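Side-chain contacts in molybdopterin adenylyltransferase (Pyrococcus furiosus, PDB 4LHB), which catalyses the ATP-dependent adenylylation of molybdopterin, a step in molybdenum cofactor biosynthesis, and belongs to the MoaB/Mog family: residues Ile36-Lys41 and Ile76-Ala81; Gly52-Glu57 and Asn164-Gly169; Ile80-Ala85 and Lys112-Lys117; Phe157-Ser162 and Glu171-Glu176. All coordinates share one frame; numbering follows the deposited sequence.

Interaction 1: residues Ile36-Lys41 and Ile76-Ala81; sequences ITVSDK and IEVLIA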
loop_
_atom_site.group_PDB
_atom_site.type_symbol
_atom_site.label_atom_id
_atom_site.label_comp_id
_atom_site.label_asym_id
_atom_site.label_seq_id
_atom_site.Cartn_x
_atom_site.Cartn_y
_atom_site.Cartn_z
ATOM N N ILE C 36 -7.920 -21.925 -14.875
ATOM C CA ILE C 36 -8.314 -22.300 -13.507
ATOM C C ILE C 36 -9.722 -21.780 -13.255
ATOM O O ILE C 36 -9.968 -20.582 -13.314
ATOM C CB ILE C 36 -7.335 -21.741 -12.475
ATOM C CG1 ILE C 36 -5.933 -22.318 -12.712
ATOM C CG2 ILE C 36 -7.817 -22.072 -11.075
ATOM C CD1 ILE C 36 -4.737 -21.530 -12.135
ATOM N N THR C 37 -10.675 -22.659 -13.007
ATOM C CA THR C 37 -12.000 -22.146 -12.663
ATOM C C THR C 37 -12.095 -22.225 -11.135
ATOM O O THR C 37 -11.754 -23.237 -10.548
ATOM C CB THR C 37 -13.161 -22.873 -13.416
ATOM O OG1 THR C 37 -13.647 -23.953 -12.639
ATOM C CG2 THR C 37 -12.709 -23.417 -14.719
ATOM N N VAL C 38 -12.456 -21.133 -10.485
ATOM C CA VAL C 38 -12.561 -21.161 -9.037
ATOM C C VAL C 38 -14.042 -21.115 -8.587
ATOM O O VAL C 38 -14.780 -20.135 -8.855
ATOM C CB VAL C 38 -11.624 -20.117 -8.349
ATOM C CG1 VAL C 38 -10.527 -19.617 -9.311
ATOM C CG2 VAL C 38 -12.382 -18.977 -7.725
ATOM N N SER C 39 -14.462 -22.213 -7.934
ATOM C CA SER C 39 -15.876 -22.466 -7.594
ATOM C C SER C 39 -16.006 -23.536 -6.503
ATOM O O SER C 39 -15.655 -24.714 -6.723
ATOM C CB SER C 39 -16.667 -22.957 -8.829
ATOM O OG SER C 39 -18.092 -22.983 -8.595
ATOM N N ASP C 40 -16.533 -23.140 -5.345
ATOM C CA ASP C 40 -16.779 -24.107 -4.274
ATOM C C ASP C 40 -17.675 -25.225 -4.817
ATOM O O ASP C 40 -17.290 -26.401 -4.775
ATOM C CB ASP C 40 -17.363 -23.427 -3.032
ATOM C CG ASP C 40 -16.290 -22.828 -2.121
ATOM O OD1 ASP C 40 -16.606 -21.951 -1.289
ATOM O OD2 ASP C 40 -15.116 -23.238 -2.204
ATOM N N LYS C 41 -18.817 -24.852 -5.394
ATOM C CA LYS C 41 -19.761 -25.842 -5.982
ATOM C C LYS C 41 -19.075 -26.705 -7.053
ATOM O O LYS C 41 -19.090 -27.937 -6.980
ATOM C CB LYS C 41 -21.060 -25.175 -6.496
ATOM C CG LYS C 41 -22.016 -24.725 -5.359
ATOM C CD LYS C 41 -23.277 -23.912 -5.766
ATOM C CE LYS C 41 -22.943 -22.526 -6.358
ATOM N NZ LYS C 41 -23.892 -21.407 -6.043
ATOM N N ILE C 76 -5.277 -20.609 -0.977
ATOM C CA ILE C 76 -4.118 -21.472 -1.086
ATOM C C ILE C 76 -4.305 -22.399 -2.270
ATOM O O ILE C 76 -3.335 -22.674 -2.965
ATOM C CB ILE C 76 -3.916 -22.299 0.165
ATOM C CG1 ILE C 76 -3.285 -21.446 1.254
ATOM C CG2 ILE C 76 -3.027 -23.520 -0.096
ATOM C CD1 ILE C 76 -3.179 -22.177 2.586
ATOM N N GLU C 77 -5.523 -22.905 -2.480
ATOM C CA GLU C 77 -5.791 -23.763 -3.640
ATOM C C GLU C 77 -5.598 -23.029 -4.973
ATOM O O GLU C 77 -4.958 -23.571 -5.899
ATOM C CB GLU C 77 -7.183 -24.421 -3.593
ATOM C CG GLU C 77 -7.324 -25.499 -2.503
ATOM C CD GLU C 77 -6.292 -26.624 -2.667
ATOM O OE1 GLU C 77 -6.160 -27.194 -3.766
ATOM O OE2 GLU C 77 -5.588 -26.940 -1.709
ATOM N N VAL C 78 -6.131 -21.799 -5.043
ATOM C CA VAL C 78 -5.976 -20.951 -6.209
ATOM C C VAL C 78 -4.514 -20.680 -6.532
ATOM O O VAL C 78 -4.076 -20.845 -7.685
ATOM C CB VAL C 78 -6.658 -19.619 -6.024
ATOM C CG1 VAL C 78 -6.159 -18.655 -7.103
ATOM C CG2 VAL C 78 -8.178 -19.801 -6.015
ATOM N N LEU C 79 -3.746 -20.295 -5.523
ATOM C CA LEU C 79 -2.300 -20.119 -5.699
ATOM C C LEU C 79 -1.571 -21.398 -6.078
ATOM O O LEU C 79 -0.677 -21.360 -6.903
ATOM C CB LEU C 79 -1.674 -19.482 -4.493
ATOM C CG LEU C 79 -1.525 -17.943 -4.578
ATOM C CD1 LEU C 79 -2.183 -17.242 -5.750
ATOM C CD2 LEU C 79 -1.889 -17.254 -3.275
ATOM N N ILE C 80 -1.954 -22.538 -5.505
ATOM C CA ILE C 80 -1.291 -23.797 -5.842
ATOM C C ILE C 80 -1.532 -24.042 -7.347
ATOM O O ILE C 80 -0.662 -24.471 -8.056
ATOM C CB ILE C 80 -1.802 -24.996 -4.963
ATOM C CG1 ILE C 80 -1.080 -25.065 -3.600
ATOM C CG2 ILE C 80 -1.586 -26.352 -5.615
ATOM C CD1 ILE C 80 -1.747 -26.011 -2.574
ATOM N N ALA C 81 -2.733 -23.772 -7.806
ATOM C CA ALA C 81 -3.088 -23.993 -9.186
ATOM C C ALA C 81 -2.268 -23.043 -10.106
ATOM O O ALA C 81 -1.586 -23.488 -11.004
ATOM C CB ALA C 81 -4.587 -23.816 -9.374
#

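Interaction 2: residues Gly52-Glu57 and Asn164-Gly169; sequences GPLIIE and NAVKTG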
loop_
_atom_site.group_PDB
_atom_site.type_symbol
_atom_site.label_atom_id
_atom_site.label_comp_id
_atom_site.label_asym_id
_atom_site.label_seq_id
_atom_site.Cartn_x
_atom_site.Cartn_y
_atom_site.Cartn_z
ATOM N N GLY C 52 -14.683 -22.738 -17.766
ATOM C CA GLY C 52 -13.347 -23.249 -18.071
ATOM C C GLY C 52 -13.261 -23.804 -19.508
ATOM O O GLY C 52 -12.457 -23.347 -20.311
ATOM N N PRO C 53 -14.115 -24.791 -19.844
ATOM C CA PRO C 53 -14.084 -25.418 -21.192
ATOM C C PRO C 53 -14.251 -24.450 -22.340
ATOM O O PRO C 53 -13.577 -24.611 -23.362
ATOM C CB PRO C 53 -15.264 -26.412 -21.140
ATOM C CG PRO C 53 -15.291 -26.804 -19.696
ATOM C CD PRO C 53 -15.048 -25.511 -18.943
ATOM N N LEU C 54 -15.129 -23.467 -22.185
ATOM C CA LEU C 54 -15.226 -22.420 -23.189
ATOM C C LEU C 54 -13.840 -21.752 -23.388
ATOM O O LEU C 54 -13.317 -21.740 -24.504
ATOM C CB LEU C 54 -16.290 -21.395 -22.809
ATOM C CG LEU C 54 -16.458 -20.213 -23.769
ATOM C CD1 LEU C 54 -16.546 -20.681 -25.238
ATOM C CD2 LEU C 54 -17.689 -19.395 -23.340
ATOM N N ILE C 55 -13.240 -21.254 -22.302
ATOM C CA ILE C 55 -11.901 -20.637 -22.338
ATOM C C ILE C 55 -10.908 -21.557 -23.028
ATOM O O ILE C 55 -10.106 -21.093 -23.834
ATOM C CB ILE C 55 -11.354 -20.228 -20.921
ATOM C CG1 ILE C 55 -12.232 -19.158 -20.243
ATOM C CG2 ILE C 55 -9.943 -19.669 -20.953
ATOM C CD1 ILE C 55 -12.151 -19.201 -18.723
ATOM N N ILE C 56 -10.953 -22.849 -22.717
ATOM C CA ILE C 56 -10.012 -23.797 -23.310
ATOM C C ILE C 56 -10.263 -23.934 -24.822
ATOM O O ILE C 56 -9.338 -24.044 -25.596
ATOM C CB ILE C 56 -10.102 -25.192 -22.650
ATOM C CG1 ILE C 56 -9.646 -25.133 -21.194
ATOM C CG2 ILE C 56 -9.243 -26.245 -23.372
ATOM C CD1 ILE C 56 -10.172 -26.306 -20.401
ATOM N N GLU C 57 -11.518 -23.935 -25.222
ATOM C CA GLU C 57 -11.864 -24.065 -26.619
ATOM C C GLU C 57 -11.324 -22.871 -27.355
ATOM O O GLU C 57 -10.562 -23.027 -28.300
ATOM C CB GLU C 57 -13.374 -24.128 -26.792
ATOM C CG GLU C 57 -13.863 -24.721 -28.101
ATOM C CD GLU C 57 -15.387 -24.798 -28.146
ATOM O OE1 GLU C 57 -15.932 -25.890 -28.419
ATOM O OE2 GLU C 57 -16.050 -23.766 -27.876
ATOM N N ASN C 164 -21.330 -15.547 -19.834
ATOM C CA ASN C 164 -21.357 -14.283 -20.581
ATOM C C ASN C 164 -20.186 -13.358 -20.275
ATOM O O ASN C 164 -19.600 -12.753 -21.189
ATOM C CB ASN C 164 -22.672 -13.512 -20.369
ATOM C CG ASN C 164 -23.839 -14.110 -21.160
ATOM O OD1 ASN C 164 -23.669 -14.604 -22.284
ATOM N ND2 ASN C 164 -25.029 -14.080 -20.568
ATOM N N ALA C 165 -19.860 -13.236 -18.996
ATOM C CA ALA C 165 -18.753 -12.431 -18.583
ATOM C C ALA C 165 -17.516 -13.044 -19.203
ATOM O O ALA C 165 -16.604 -12.314 -19.662
ATOM C CB ALA C 165 -18.653 -12.382 -17.064
ATOM N N VAL C 166 -17.467 -14.377 -19.256
ATOM C CA VAL C 166 -16.281 -15.008 -19.815
ATOM C C VAL C 166 -16.100 -14.764 -21.329
ATOM O O VAL C 166 -14.975 -14.554 -21.819
ATOM C CB VAL C 166 -16.229 -16.476 -19.478
ATOM C CG1 VAL C 166 -15.246 -17.172 -20.392
ATOM C CG2 VAL C 166 -15.820 -16.608 -18.028
ATOM N N LYS C 167 -17.204 -14.722 -22.066
ATOM C CA LYS C 167 -17.140 -14.493 -23.514
ATOM C C LYS C 167 -16.676 -13.078 -23.804
ATOM O O LYS C 167 -15.861 -12.890 -24.695
ATOM C CB LYS C 167 -18.488 -14.750 -24.182
ATOM C CG LYS C 167 -18.881 -16.210 -24.320
ATOM C CD LYS C 167 -20.326 -16.371 -24.837
ATOM C CE LYS C 167 -20.596 -15.549 -26.113
ATOM N NZ LYS C 167 -21.847 -15.972 -26.813
ATOM N N THR C 168 -17.159 -12.092 -23.050
ATOM C CA THR C 168 -16.679 -10.728 -23.244
ATOM C C THR C 168 -15.186 -10.650 -22.938
ATOM O O THR C 168 -14.438 -10.009 -23.669
ATOM C CB THR C 168 -17.426 -9.721 -22.370
ATOM O OG1 THR C 168 -18.799 -10.121 -22.227
ATOM C CG2 THR C 168 -17.398 -8.341 -22.989
ATOM N N GLY C 169 -14.727 -11.329 -21.885
ATOM C CA GLY C 169 -13.280 -11.373 -21.588
ATOM C C GLY C 169 -12.423 -12.039 -22.668
ATOM O O GLY C 169 -11.298 -11.588 -23.020
#

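Interaction 3: residues Ile80-Ala85 and Lys112-Lys117; sequences IALFEA and KPLFDK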
loop_
_atom_site.group_PDB
_atom_site.type_symbol
_atom_site.label_atom_id
_atom_site.label_comp_id
_atom_site.label_asym_id
_atom_site.label_seq_id
_atom_site.Cartn_x
_atom_site.Cartn_y
_atom_site.Cartn_z
ATOM N N ILE C 80 -1.954 -22.538 -5.505
ATOM C CA ILE C 80 -1.291 -23.797 -5.842
ATOM C C ILE C 80 -1.532 -24.042 -7.347
ATOM O O ILE C 80 -0.662 -24.471 -8.056
ATOM C CB ILE C 80 -1.802 -24.996 -4.963
ATOM C CG1 ILE C 80 -1.080 -25.065 -3.600
ATOM C CG2 ILE C 80 -1.586 -26.352 -5.615
ATOM C CD1 ILE C 80 -1.747 -26.011 -2.574
ATOM N N ALA C 81 -2.733 -23.772 -7.806
ATOM C CA ALA C 81 -3.088 -23.993 -9.186
ATOM C C ALA C 81 -2.268 -23.043 -10.106
ATOM O O ALA C 81 -1.586 -23.488 -11.004
ATOM C CB ALA C 81 -4.587 -23.816 -9.374
ATOM N N LEU C 82 -2.312 -21.749 -9.835
ATOM C CA LEU C 82 -1.612 -20.773 -10.630
ATOM C C LEU C 82 -0.180 -21.210 -10.847
ATOM O O LEU C 82 0.316 -21.151 -11.947
ATOM C CB LEU C 82 -1.654 -19.413 -9.925
ATOM C CG LEU C 82 -0.849 -18.303 -10.579
ATOM C CD1 LEU C 82 -1.362 -18.129 -11.998
ATOM C CD2 LEU C 82 -0.889 -16.987 -9.811
ATOM N N PHE C 83 0.495 -21.672 -9.815
ATOM C CA PHE C 83 1.912 -21.969 -9.977
ATOM C C PHE C 83 2.164 -23.335 -10.600
ATOM O O PHE C 83 3.226 -23.570 -11.155
ATOM C CB PHE C 83 2.699 -21.673 -8.697
ATOM C CG PHE C 83 2.905 -20.197 -8.514
ATOM C CD1 PHE C 83 3.812 -19.535 -9.285
ATOM C CD2 PHE C 83 2.071 -19.460 -7.710
ATOM C CE1 PHE C 83 3.947 -18.162 -9.216
ATOM C CE2 PHE C 83 2.210 -18.098 -7.604
ATOM C CZ PHE C 83 3.145 -17.434 -8.384
ATOM N N GLU C 84 1.194 -24.223 -10.539
ATOM C CA GLU C 84 1.290 -25.446 -11.302
ATOM C C GLU C 84 1.139 -25.143 -12.814
ATOM O O GLU C 84 1.871 -25.668 -13.612
ATOM C CB GLU C 84 0.225 -26.457 -10.867
ATOM C CG GLU C 84 0.582 -27.263 -9.636
ATOM C CD GLU C 84 -0.433 -28.362 -9.328
ATOM O OE1 GLU C 84 -0.013 -29.317 -8.686
ATOM O OE2 GLU C 84 -1.624 -28.274 -9.694
ATOM N N ALA C 85 0.165 -24.324 -13.169
ATOM C CA ALA C 85 0.013 -23.873 -14.529
ATOM C C ALA C 85 1.351 -23.291 -15.006
ATOM O O ALA C 85 1.864 -23.649 -16.066
ATOM C CB ALA C 85 -1.119 -22.838 -14.649
ATOM N N LYS C 112 -3.500 -10.479 -7.456
ATOM C CA LYS C 112 -3.055 -9.115 -7.764
ATOM C C LYS C 112 -1.774 -8.670 -7.063
ATOM O O LYS C 112 -0.950 -8.032 -7.680
ATOM C CB LYS C 112 -4.181 -8.145 -7.453
ATOM C CG LYS C 112 -3.888 -6.701 -7.759
ATOM C CD LYS C 112 -5.212 -5.909 -7.846
ATOM C CE LYS C 112 -4.989 -4.400 -7.850
ATOM N NZ LYS C 112 -6.224 -3.648 -8.170
ATOM N N PRO C 113 -1.582 -9.019 -5.777
ATOM C CA PRO C 113 -0.356 -8.538 -5.157
ATOM C C PRO C 113 0.950 -9.160 -5.732
ATOM O O PRO C 113 2.040 -8.686 -5.444
ATOM C CB PRO C 113 -0.563 -8.870 -3.650
ATOM C CG PRO C 113 -1.980 -9.367 -3.493
ATOM C CD PRO C 113 -2.377 -9.863 -4.854
ATOM N N LEU C 114 0.847 -10.191 -6.550
ATOM C CA LEU C 114 2.008 -10.753 -7.236
ATOM C C LEU C 114 2.442 -10.021 -8.553
ATOM O O LEU C 114 3.592 -10.193 -9.019
ATOM C CB LEU C 114 1.751 -12.228 -7.557
ATOM C CG LEU C 114 1.482 -13.152 -6.360
ATOM C CD1 LEU C 114 1.350 -14.617 -6.792
ATOM C CD2 LEU C 114 2.571 -12.965 -5.301
ATOM N N PHE C 115 1.555 -9.231 -9.143
ATOM C CA PHE C 115 1.840 -8.593 -10.407
ATOM C C PHE C 115 2.996 -7.633 -10.303
ATOM O O PHE C 115 2.946 -6.773 -9.476
ATOM C CB PHE C 115 0.653 -7.727 -10.872
ATOM C CG PHE C 115 -0.568 -8.490 -11.193
ATOM C CD1 PHE C 115 -0.516 -9.831 -11.507
ATOM C CD2 PHE C 115 -1.798 -7.852 -11.200
ATOM C CE1 PHE C 115 -1.673 -10.537 -11.798
ATOM C CE2 PHE C 115 -2.958 -8.547 -11.508
ATOM C CZ PHE C 115 -2.891 -9.898 -11.802
ATOM N N ASP C 116 3.989 -7.718 -11.181
ATOM C CA ASP C 116 4.973 -6.646 -11.286
ATOM C C ASP C 116 4.456 -5.470 -12.119
ATOM O O ASP C 116 4.885 -4.362 -11.917
ATOM C CB ASP C 116 6.289 -7.153 -11.818
ATOM C CG ASP C 116 6.840 -8.261 -10.983
ATOM O OD1 ASP C 116 7.769 -7.990 -10.208
ATOM O OD2 ASP C 116 6.344 -9.396 -11.051
ATOM N N LYS C 117 3.529 -5.696 -13.036
ATOM C CA LYS C 117 2.924 -4.598 -13.794
ATOM C C LYS C 117 1.448 -4.911 -13.919
ATOM O O LYS C 117 1.096 -6.057 -14.159
ATOM C CB LYS C 117 3.567 -4.477 -15.200
ATOM C CG LYS C 117 4.070 -3.055 -15.535
ATOM C CD LYS C 117 5.584 -2.978 -15.580
ATOM C CE LYS C 117 6.187 -1.641 -15.202
ATOM N NZ LYS C 117 5.943 -0.437 -16.023
#

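Interaction 4: residues Phe157-Ser162 and Glu171-Glu176; sequences FSLPGS and EIIKSE. With SO4 (sulfate ion), chain F.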
loop_
_atom_site.group_PDB
_atom_site.type_symbol
_atom_site.label_atom_id
_atom_site.label_comp_id
_atom_site.label_asym_id
_atom_site.label_seq_id
_atom_site.Cartn_x
_atom_site.Cartn_y
_atom_site.Cartn_z
ATOM N N PHE C 157 -4.945 -13.275 -16.452
ATOM C CA PHE C 157 -6.199 -12.621 -16.612
ATOM C C PHE C 157 -7.135 -13.287 -15.567
ATOM O O PHE C 157 -7.171 -14.542 -15.428
ATOM C CB PHE C 157 -6.747 -12.917 -18.026
ATOM C CG PHE C 157 -5.941 -12.319 -19.144
ATOM C CD1 PHE C 157 -6.130 -10.998 -19.531
ATOM C CD2 PHE C 157 -5.010 -13.082 -19.835
ATOM C CE1 PHE C 157 -5.362 -10.457 -20.558
ATOM C CE2 PHE C 157 -4.269 -12.543 -20.879
ATOM C CZ PHE C 157 -4.426 -11.239 -21.226
ATOM N N SER C 158 -7.905 -12.476 -14.861
ATOM C CA SER C 158 -8.886 -13.021 -13.936
ATOM C C SER C 158 -10.219 -12.477 -14.290
ATOM O O SER C 158 -10.450 -11.272 -14.289
ATOM C CB SER C 158 -8.518 -12.720 -12.475
ATOM O OG SER C 158 -7.369 -13.504 -12.179
ATOM N N LEU C 159 -11.103 -13.410 -14.604
ATOM C CA LEU C 159 -12.417 -13.115 -15.128
ATOM C C LEU C 159 -13.500 -13.566 -14.163
ATOM O O LEU C 159 -13.244 -14.444 -13.341
ATOM C CB LEU C 159 -12.568 -13.889 -16.437
ATOM C CG LEU C 159 -11.506 -13.684 -17.508
ATOM C CD1 LEU C 159 -11.835 -14.652 -18.652
ATOM C CD2 LEU C 159 -11.526 -12.239 -17.972
ATOM N N PRO C 160 -14.693 -12.959 -14.257
ATOM C CA PRO C 160 -15.840 -13.450 -13.501
ATOM C C PRO C 160 -16.247 -14.822 -13.949
ATOM O O PRO C 160 -15.686 -15.369 -14.891
ATOM C CB PRO C 160 -16.966 -12.451 -13.817
ATOM C CG PRO C 160 -16.269 -11.206 -14.239
ATOM C CD PRO C 160 -14.965 -11.635 -14.863
ATOM N N GLY C 161 -17.218 -15.368 -13.246
ATOM C CA GLY C 161 -17.596 -16.760 -13.342
ATOM C C GLY C 161 -18.616 -17.029 -14.408
ATOM O O GLY C 161 -18.540 -18.068 -15.043
ATOM N N SER C 162 -19.564 -16.122 -14.627
ATOM C CA SER C 162 -20.604 -16.383 -15.626
ATOM C C SER C 162 -20.027 -16.615 -17.033
ATOM O O SER C 162 -18.989 -16.036 -17.397
ATOM C CB SER C 162 -21.645 -15.277 -15.673
ATOM O OG SER C 162 -21.127 -14.096 -16.228
ATOM N N GLU C 171 -13.189 -12.169 -25.859
ATOM C CA GLU C 171 -13.022 -11.292 -26.995
ATOM C C GLU C 171 -11.698 -10.492 -26.817
ATOM O O GLU C 171 -10.890 -10.346 -27.749
ATOM C CB GLU C 171 -14.209 -10.338 -27.092
ATOM C CG GLU C 171 -15.279 -10.628 -28.144
ATOM C CD GLU C 171 -16.010 -9.328 -28.555
ATOM O OE1 GLU C 171 -15.324 -8.338 -28.952
ATOM O OE2 GLU C 171 -17.268 -9.279 -28.473
ATOM N N ILE C 172 -11.467 -10.013 -25.588
ATOM C CA ILE C 172 -10.366 -9.079 -25.322
ATOM C C ILE C 172 -9.029 -9.788 -25.298
ATOM O O ILE C 172 -8.044 -9.302 -25.857
ATOM C CB ILE C 172 -10.631 -8.210 -24.062
ATOM C CG1 ILE C 172 -11.947 -7.440 -24.226
ATOM C CG2 ILE C 172 -9.517 -7.210 -23.826
ATOM C CD1 ILE C 172 -12.485 -6.885 -22.930
ATOM N N ILE C 173 -8.992 -10.955 -24.687
ATOM C CA ILE C 173 -7.756 -11.738 -24.639
ATOM C C ILE C 173 -7.315 -12.163 -26.041
ATOM O O ILE C 173 -6.156 -11.957 -26.399
ATOM C CB ILE C 173 -7.910 -12.961 -23.707
ATOM C CG1 ILE C 173 -8.238 -12.487 -22.282
ATOM C CG2 ILE C 173 -6.649 -13.835 -23.684
ATOM C CD1 ILE C 173 -9.016 -13.492 -21.470
ATOM N N LYS C 174 -8.245 -12.750 -26.817
ATOM C CA LYS C 174 -8.023 -13.102 -28.220
ATOM C C LYS C 174 -7.486 -11.896 -28.999
ATOM O O LYS C 174 -6.539 -12.027 -29.750
ATOM C CB LYS C 174 -9.309 -13.621 -28.891
ATOM C CG LYS C 174 -9.852 -14.949 -28.334
ATOM C CD LYS C 174 -9.909 -16.120 -29.336
ATOM C CE LYS C 174 -11.026 -16.018 -30.403
ATOM N NZ LYS C 174 -12.430 -15.964 -29.888
ATOM N N SER C 175 -8.059 -10.717 -28.811
ATOM C CA SER C 175 -7.543 -9.534 -29.491
ATOM C C SER C 175 -6.151 -9.074 -29.019
ATOM O O SER C 175 -5.367 -8.564 -29.851
ATOM C CB SER C 175 -8.544 -8.416 -29.383
ATOM O OG SER C 175 -8.031 -7.220 -29.885
ATOM N N GLU C 176 -5.782 -9.295 -27.739
ATOM C CA GLU C 176 -4.556 -8.657 -27.234
ATOM C C GLU C 176 -3.482 -9.545 -26.695
ATOM O O GLU C 176 -2.376 -9.059 -26.373
ATOM C CB GLU C 176 -4.883 -7.598 -26.211
ATOM C CG GLU C 176 -5.926 -6.609 -26.696
ATOM C CD GLU C 176 -5.461 -5.855 -27.927
ATOM O OE1 GLU C 176 -6.299 -5.499 -28.761
ATOM O OE2 GLU C 176 -4.250 -5.602 -28.040
HETATM S S SO4 F . -17.732 -14.351 -9.839
HETATM O O1 SO4 F . -18.108 -15.764 -9.656
HETATM O O2 SO4 F . -18.030 -13.527 -8.654
HETATM O O3 SO4 F . -16.258 -14.297 -10.012
HETATM O O4 SO4 F . -18.484 -13.746 -10.984
#

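Interaction 1: residues Ile36-Lys41 and Ile76-Ala81
Ile36 meets Ala81 with the end of its longer branch. Its CD1 lies 3.6 Å from Ala81 CB. The same methyl also reaches the backbone, 3.5 Å from Ala81 C. The first torsion of Ile36 (chi1 -62°) sets CG1 anti to the carbonyl carbon, and chi2 of 159° extends the branch, which carries CD1 from the strand up to the helix. The other branch follows more loosely, with Ile36 CG2 4.0 Å from Ala81 CB. Thus the small alanine methyl is met by both branches of one isoleucine.

Two residues on, Val38 faces the same helix. Its CG1 is 4.1 Å from Val78 CG2, and the two side chains cross obliquely. No hydrogen bond joins the two segments, and all four touching residues are buried.

The fold explains the pairing. Helix 75-87 links strand 64-71 to strand 92-96 in a beta-alpha-beta crossover, and strand 32-38 lies between those two parallel strands. The helix therefore passes over the strand that holds Ile36 and Val38. Replacing Ile36 with an alanine would probably open a gap beneath Ala81, since the CD1 methyl that spans strand and helix would be gone.

The flanking strands complete the layer. Ile36 also packs on Val71 and Val93, and Val78 shares Val71. Past the strand end, Ser39 caps the following helix through Gly42 N, and Asp40 accepts a hydrogen bond from Gln150 of the second subunit.

Interaction 2: residues Gly52-Glu57 and Asn164-Gly169
Asn164 O is gripped by two donors from Thr168. The backbone Thr168 N reaches Asn164 O at 3.1 Å, as the regular helical bond. The hydroxyl Thr168 OG1 also donates to Asn164 O, at 2.9 Å. The two come from opposite faces of the carbonyl plane, and the hydroxyl is tilted 29° from that plane. The threonine hydroxyl is thus satisfied within its own helix.

The contact with the other helix is apolar and uses Val166 and Lys167. Ile55 CG1 sits 3.6 Å from Val166 CG1, and the two side chains cross at about a right angle. With chi1 at 163°, Val166 CG1 stands anti to the backbone N, and this is the methyl that meets Ile55. Ile55 CD1 lies a little farther from it, at 4.1 Å.

These two helices stand side by side on one face of the central sheet of an alpha/beta fold. The axes of the two short segments come within 10.2 Å and run nearly parallel, at 19°. Strand 92-96 lies beneath the pair: Ile55 packs on Val94 and Thr96, and Val166 also rests on Thr96.

Toward solvent, Leu54 and Lys167 meet. Leu54 CD2 approaches Lys167 CG at 3.5 Å, with the side chains again nearly perpendicular. The aliphatic start of the lysine takes part here. Lys167 is exposed and Leu54 only partly so.

Interaction 3: residues Ile80-Ala85 and Lys112-Lys117
Leu114 reaches across to Phe83 and Leu82 from a short 3-10 segment. Its CB points toward helix 75-87. From there, the first torsion (chi1 -60°) turns CG beside the backbone N, anti to the carbonyl carbon. CG only carries the fork, and the CD1 branch makes the contact. Leu114 CD1 lies 3.7 Å from Phe83 CE2. It is equally close to the next ring atom, Phe83 CZ, at 3.7 Å. The methyl sits at the edge of the ring, in its plane, rather than over a face. Phe83 and Leu114 come to this meeting from opposite directions.

A second, looser contact falls on the same methyl: Leu82 CD2 is 4.4 Å from Leu114 CD1. Leu82 also lies against the phenylalanine, with Leu82 CG 4.2 Å above one ring face and offset toward its rim. Leu82 in turn packs on Val93 of the sheet.

All three side chains are buried; the second subunit packs on Leu114 with its own Leu114 and on Phe83 with its Leu79. Lys75 of the second subunit bonds to Leu114 O and forms a salt bridge with Asp116. The arrangement is a helix and a 3-10 turn packed through leucine and phenylalanine at a subunit interface, where the pairing of Leu114 with its own copy is consistent with a two-fold.

Interaction 4: residues Phe157-Ser162 and Glu171-Glu176
Phe157 and Ile173 are brought together by similar first torsions. In Phe157, chi1 of -67° puts CG anti to the carbonyl carbon, and chi2 of -83° turns a ring face to the helix. In Ile173, chi1 of -60° sends CG1 the same way, beside its own backbone N. CG1 then lies over the centre of the ring, 3.8 Å from the centroid of Phe157. This is a CH-pi contact over the face. The nearest single ring atom is Phe157 CD1, also 3.8 Å from Ile173 CG1. The short branch lies near the ring's rim, with Ile173 CG2 3.9 Å from Phe157 CE2.

Ile173 CD1 continues to a second partner. It meets Leu159 CD1 tip to tip at 4.2 Å. One isoleucine thus spans two strand residues that point to the same side. Exchanging Phe157 for a serine would probably leave Ile173 CG1 without the flat surface it lies on and open a gap between strand and helix. Phe121 also meets this ring.

Beyond the strand end, Gly161 N donates a straight hydrogen bond to O4 of a sulfate ion, at 3.1 Å. Ser162 caps helix 163-184 through Ala165 N. The ion probably came from the crystallisation liquor. The arrangement is a strand and the helix that follows it, packed through alternate strand side chains. Between them is a turn whose Gly161 N-H, together with Thr99 N from another loop, holds the anion, consistent with a phosphate-binding place in this MoaB/Mog fold.

Interactions 1 and 2 lie on opposite faces of the central sheet: Ile36 points to one helix layer, while the neighbouring Thr37 touches Gly52 of the other. Interactions 1 and 3 share Ile80 and Ala81 of helix 75-87, and both reach the second subunit. Interactions 2 and 4 share helix 163-184, and their centres are only about 7 Å apart. Contacts 1, 3 and 4 are buried, while contact 2 runs from a buried Ile55-Val166 pair out to an exposed lysine. All four are apolar across their segments. Contacts 3 and 4 add aromatic rings, met at an edge in one and over a face in the other.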